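Local structure of sensor protein (Rhodopseudomonas palustris, 2OOL) at residues E172-T177 with D199-I204. The protein senses light through a bound biliverdin chromophore as a bacteriophytochrome and probably acts as a histidine kinase, this chain being its chromophore-binding domain. Residues are numbered along the deposited sequence; the frame is centred on the assembly and turned at random.
Sequences EVRRIT and DRDSGI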
ATOM      1  N   GLU A 172       9.956  -7.677   4.134  1.00 54.72           N
ATOM      2  CA  GLU A 172       9.048  -6.970   3.211  1.00 54.29           C
ATOM      3  C   GLU A 172       9.769  -5.900   2.388  1.00 53.55           C
ATOM      4  O   GLU A 172       9.519  -5.739   1.201  1.00 53.27           O
ATOM      5  CB  GLU A 172       7.875  -6.335   3.952  1.00 55.36           C
ATOM      6  CG  GLU A 172       6.970  -5.412   3.031  1.00 55.17           C
ATOM      7  CD  GLU A 172       6.043  -6.210   2.103  1.00 56.57           C
ATOM      8  OE1 GLU A 172       5.998  -7.443   2.205  1.00 60.44           O
ATOM      9  OE2 GLU A 172       5.325  -5.601   1.286  1.00 58.99           O
ATOM     10  N   VAL A 173      10.667  -5.167   3.015  1.00 53.40           N
ATOM     11  CA  VAL A 173      11.476  -4.191   2.294  1.00 52.62           C
ATOM     12  C   VAL A 173      12.295  -4.871   1.191  1.00 53.10           C
ATOM     13  O   VAL A 173      12.425  -4.328   0.095  1.00 52.17           O
ATOM     14  CB  VAL A 173      12.357  -3.332   3.257  1.00 52.90           C
ATOM     15  CG1 VAL A 173      13.470  -2.603   2.523  1.00 49.54           C
ATOM     16  CG2 VAL A 173      11.509  -2.278   3.992  1.00 50.02           C
ATOM     17  N   ARG A 174      12.816  -6.071   1.448  1.00 53.96           N
ATOM     18  CA  ARG A 174      13.573  -6.770   0.423  1.00 55.22           C
ATOM     19  C   ARG A 174      12.652  -7.199  -0.723  1.00 55.61           C
ATOM     20  O   ARG A 174      13.011  -7.070  -1.890  1.00 55.21           O
ATOM     21  CB  ARG A 174      14.320  -7.993   0.977  1.00 54.74           C
ATOM     22  CG  ARG A 174      15.331  -8.509  -0.007  1.00 54.91           C
ATOM     23  CD  ARG A 174      16.259  -9.609   0.560  1.00 56.11           C
ATOM     24  NE  ARG A 174      15.590 -10.871   0.893  1.00 57.43           N
ATOM     25  CZ  ARG A 174      15.356 -11.876   0.044  1.00 59.73           C
ATOM     26  NH1 ARG A 174      15.698 -11.798  -1.237  1.00 60.58           N
ATOM     27  NH2 ARG A 174      14.772 -12.978   0.490  1.00 59.92           N
ATOM     28  N   ARG A 175      11.465  -7.683  -0.368  1.00 56.71           N
ATOM     29  CA  ARG A 175      10.417  -8.020  -1.339  1.00 57.74           C
ATOM     30  C   ARG A 175      10.134  -6.922  -2.369  1.00 58.00           C
ATOM     31  O   ARG A 175      10.013  -7.200  -3.559  1.00 59.16           O
ATOM     32  CB  ARG A 175       9.106  -8.295  -0.601  1.00 58.37           C
ATOM     33  CG  ARG A 175       8.191  -9.315  -1.269  1.00 59.64           C
ATOM     34  CD  ARG A 175       7.053  -9.693  -0.318  1.00 62.03           C
ATOM     35  NE  ARG A 175       7.438 -10.765   0.607  1.00 66.24           N
ATOM     36  CZ  ARG A 175       7.522 -10.694   1.944  1.00 66.40           C
ATOM     37  NH1 ARG A 175       7.222  -9.593   2.613  1.00 64.74           N
ATOM     38  NH2 ARG A 175       7.875 -11.791   2.626  1.00 67.34           N
ATOM     39  N   ILE A 176      10.051  -5.679  -1.918  1.00 57.33           N
ATOM     40  CA  ILE A 176       9.553  -4.608  -2.772  1.00 57.02           C
ATOM     41  C   ILE A 176      10.660  -3.760  -3.366  1.00 56.72           C
ATOM     42  O   ILE A 176      10.391  -2.997  -4.278  1.00 57.19           O
ATOM     43  CB  ILE A 176       8.514  -3.735  -2.031  1.00 56.52           C
ATOM     44  CG1 ILE A 176       9.167  -2.964  -0.879  1.00 57.41           C
ATOM     45  CG2 ILE A 176       7.347  -4.631  -1.489  1.00 57.05           C
ATOM     46  CD1 ILE A 176       8.198  -2.040  -0.120  1.00 56.38           C
ATOM     47  N   THR A 177      11.887  -3.896  -2.873  1.00 56.22           N
ATOM     48  CA  THR A 177      13.036  -3.163  -3.404  1.00 55.91           C
ATOM     49  C   THR A 177      13.870  -4.014  -4.349  1.00 56.15           C
ATOM     50  O   THR A 177      14.543  -3.496  -5.231  1.00 57.87           O
ATOM     51  CB  THR A 177      13.964  -2.588  -2.272  1.00 55.99           C
ATOM     52  OG1 THR A 177      14.513  -3.620  -1.449  1.00 53.13           O
ATOM     53  CG2 THR A 177      13.231  -1.596  -1.378  1.00 55.89           C
ATOM     54  N   ASP A 199      17.485  -9.590   6.321  1.00 55.73           N
ATOM     55  CA  ASP A 199      16.999 -10.529   5.306  1.00 55.70           C
ATOM     56  C   ASP A 199      17.825 -10.298   4.076  1.00 56.01           C
ATOM     57  O   ASP A 199      17.998  -9.159   3.640  1.00 53.25           O
ATOM     58  CB  ASP A 199      15.529 -10.291   5.005  1.00 56.20           C
ATOM     59  CG  ASP A 199      14.857 -11.490   4.319  1.00 56.15           C
ATOM     60  OD1 ASP A 199      14.968 -12.647   4.781  1.00 62.52           O
ATOM     61  OD2 ASP A 199      14.206 -11.263   3.298  1.00 60.55           O
ATOM     62  N   ARG A 200      18.334 -11.382   3.512  1.00 56.43           N
ATOM     63  CA  ARG A 200      19.151 -11.330   2.306  1.00 58.82           C
ATOM     64  C   ARG A 200      18.879 -12.496   1.344  1.00 60.00           C
ATOM     65  O   ARG A 200      18.403 -13.578   1.741  1.00 58.42           O
ATOM     66  CB  ARG A 200      20.631 -11.335   2.671  1.00 58.27           C
ATOM     67  CG  ARG A 200      21.044 -12.509   3.441  1.00 60.75           C
ATOM     68  CD  ARG A 200      22.539 -12.536   3.694  1.00 61.95           C
ATOM     69  NE  ARG A 200      22.915 -13.914   3.973  1.00 65.45           N
ATOM     70  CZ  ARG A 200      22.573 -14.562   5.075  1.00 66.34           C
ATOM     71  NH1 ARG A 200      21.882 -13.947   6.035  1.00 70.20           N
ATOM     72  NH2 ARG A 200      22.929 -15.809   5.225  1.00 63.60           N
ATOM     73  N   ASP A 201      19.242 -12.254   0.085  1.00 62.26           N
ATOM     74  CA  ASP A 201      19.127 -13.236  -0.992  1.00 62.98           C
ATOM     75  C   ASP A 201      20.292 -14.232  -0.896  1.00 63.97           C
ATOM     76  O   ASP A 201      21.251 -14.014  -0.155  1.00 63.45           O
ATOM     77  CB  ASP A 201      19.085 -12.478  -2.345  1.00 63.40           C
ATOM     78  CG  ASP A 201      18.653 -13.371  -3.528  1.00 63.69           C
ATOM     79  OD1 ASP A 201      18.206 -14.547  -3.301  1.00 63.08           O
ATOM     80  OD2 ASP A 201      18.765 -12.885  -4.684  1.00 62.49           O
ATOM     81  N   SER A 202      20.177 -15.362  -1.597  1.00 65.72           N
ATOM     82  CA  SER A 202      21.217 -16.393  -1.605  1.00 66.40           C
ATOM     83  C   SER A 202      22.539 -15.864  -2.158  1.00 66.61           C
ATOM     84  O   SER A 202      22.554 -15.072  -3.116  1.00 67.79           O
ATOM     85  CB  SER A 202      20.757 -17.563  -2.492  1.00 67.59           C
ATOM     86  OG  SER A 202      20.268 -16.998  -3.721  1.00 70.90           O
ATOM     87  N   GLY A 203      23.644 -16.320  -1.569  1.00 66.83           N
ATOM     88  CA  GLY A 203      24.989 -15.946  -2.032  1.00 66.40           C
ATOM     89  C   GLY A 203      25.582 -14.826  -1.208  1.00 66.45           C
ATOM     90  O   GLY A 203      26.743 -14.894  -0.781  1.00 68.10           O
ATOM     91  N   ILE A 204      24.737 -13.848  -0.922  1.00 64.79           N
ATOM     92  CA  ILE A 204      25.090 -12.626  -0.223  1.00 64.03           C
ATOM     93  C   ILE A 204      25.615 -12.871   1.189  1.00 63.02           C
ATOM     94  O   ILE A 204      24.979 -13.545   1.964  1.00 62.79           O
ATOM     95  CB  ILE A 204      23.840 -11.667  -0.153  1.00 63.64           C
ATOM     96  CG1 ILE A 204      23.208 -11.514  -1.536  1.00 62.19           C
ATOM     97  CG2 ILE A 204      24.203 -10.304   0.409  1.00 63.65           C
ATOM     98  CD1 ILE A 204      24.216 -11.225  -2.633  1.00 60.29           C
TER
HETATM   99  O   HOH W   1      15.439 -14.526  -3.203  1.00 73.80           O
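Arg174 reaches out from its helix and lays its guanidinium beside the end of strand 193-200, where Asp199 takes the edge of the group. Arg174 NE donates to Asp199 OD2 over 2.8 Å in a fairly straight bond (162°), close to the guanidinium plane, while NH2 adds a weak second bond to the same oxygen. On the acid's side the approach is less regular: NE comes from above the carboxylate, and the two flat groups are turned 48° apart, so this salt bridge rests on one oxygen and lacks the coplanar, two-oxygen pairing. A bend in the arginine chain at chi3 (66°), after two extended torsions, swings the guanidinium alongside the strand; Arg174 CD lies 3.6 Å from Asp199 O. Backbone of Arg200 and Asp201 lies over the rim of one face, with Arg200 C 3.7 Å from Arg174 NE. In the GAF domain this ties helix 162-177 to the sheet, across strand 181-187, whose Ile182 touches Arg174 and shares backbone hydrogen bonds with Asp199. Beyond the strand end, Asp201 CB packs 3.6 Å from Arg174 NH1. Its carboxylate is nearly parallel to the guanidinium, yet Asp201 OD1 lies well out of that plane, 4.3 Å from Arg174 NH1, so any attraction is probably one of charge only, no N-H pointing at this oxygen; a water bridges the two, weakly on the arginine side. A leucine in place of Arg174 would probably leave Asp199 without its cationic mate and break the water link to Asp201. Ser202 N and OG both meet Asp201 OD1 from the same face, which probably helps hold the carboxylate's rotation.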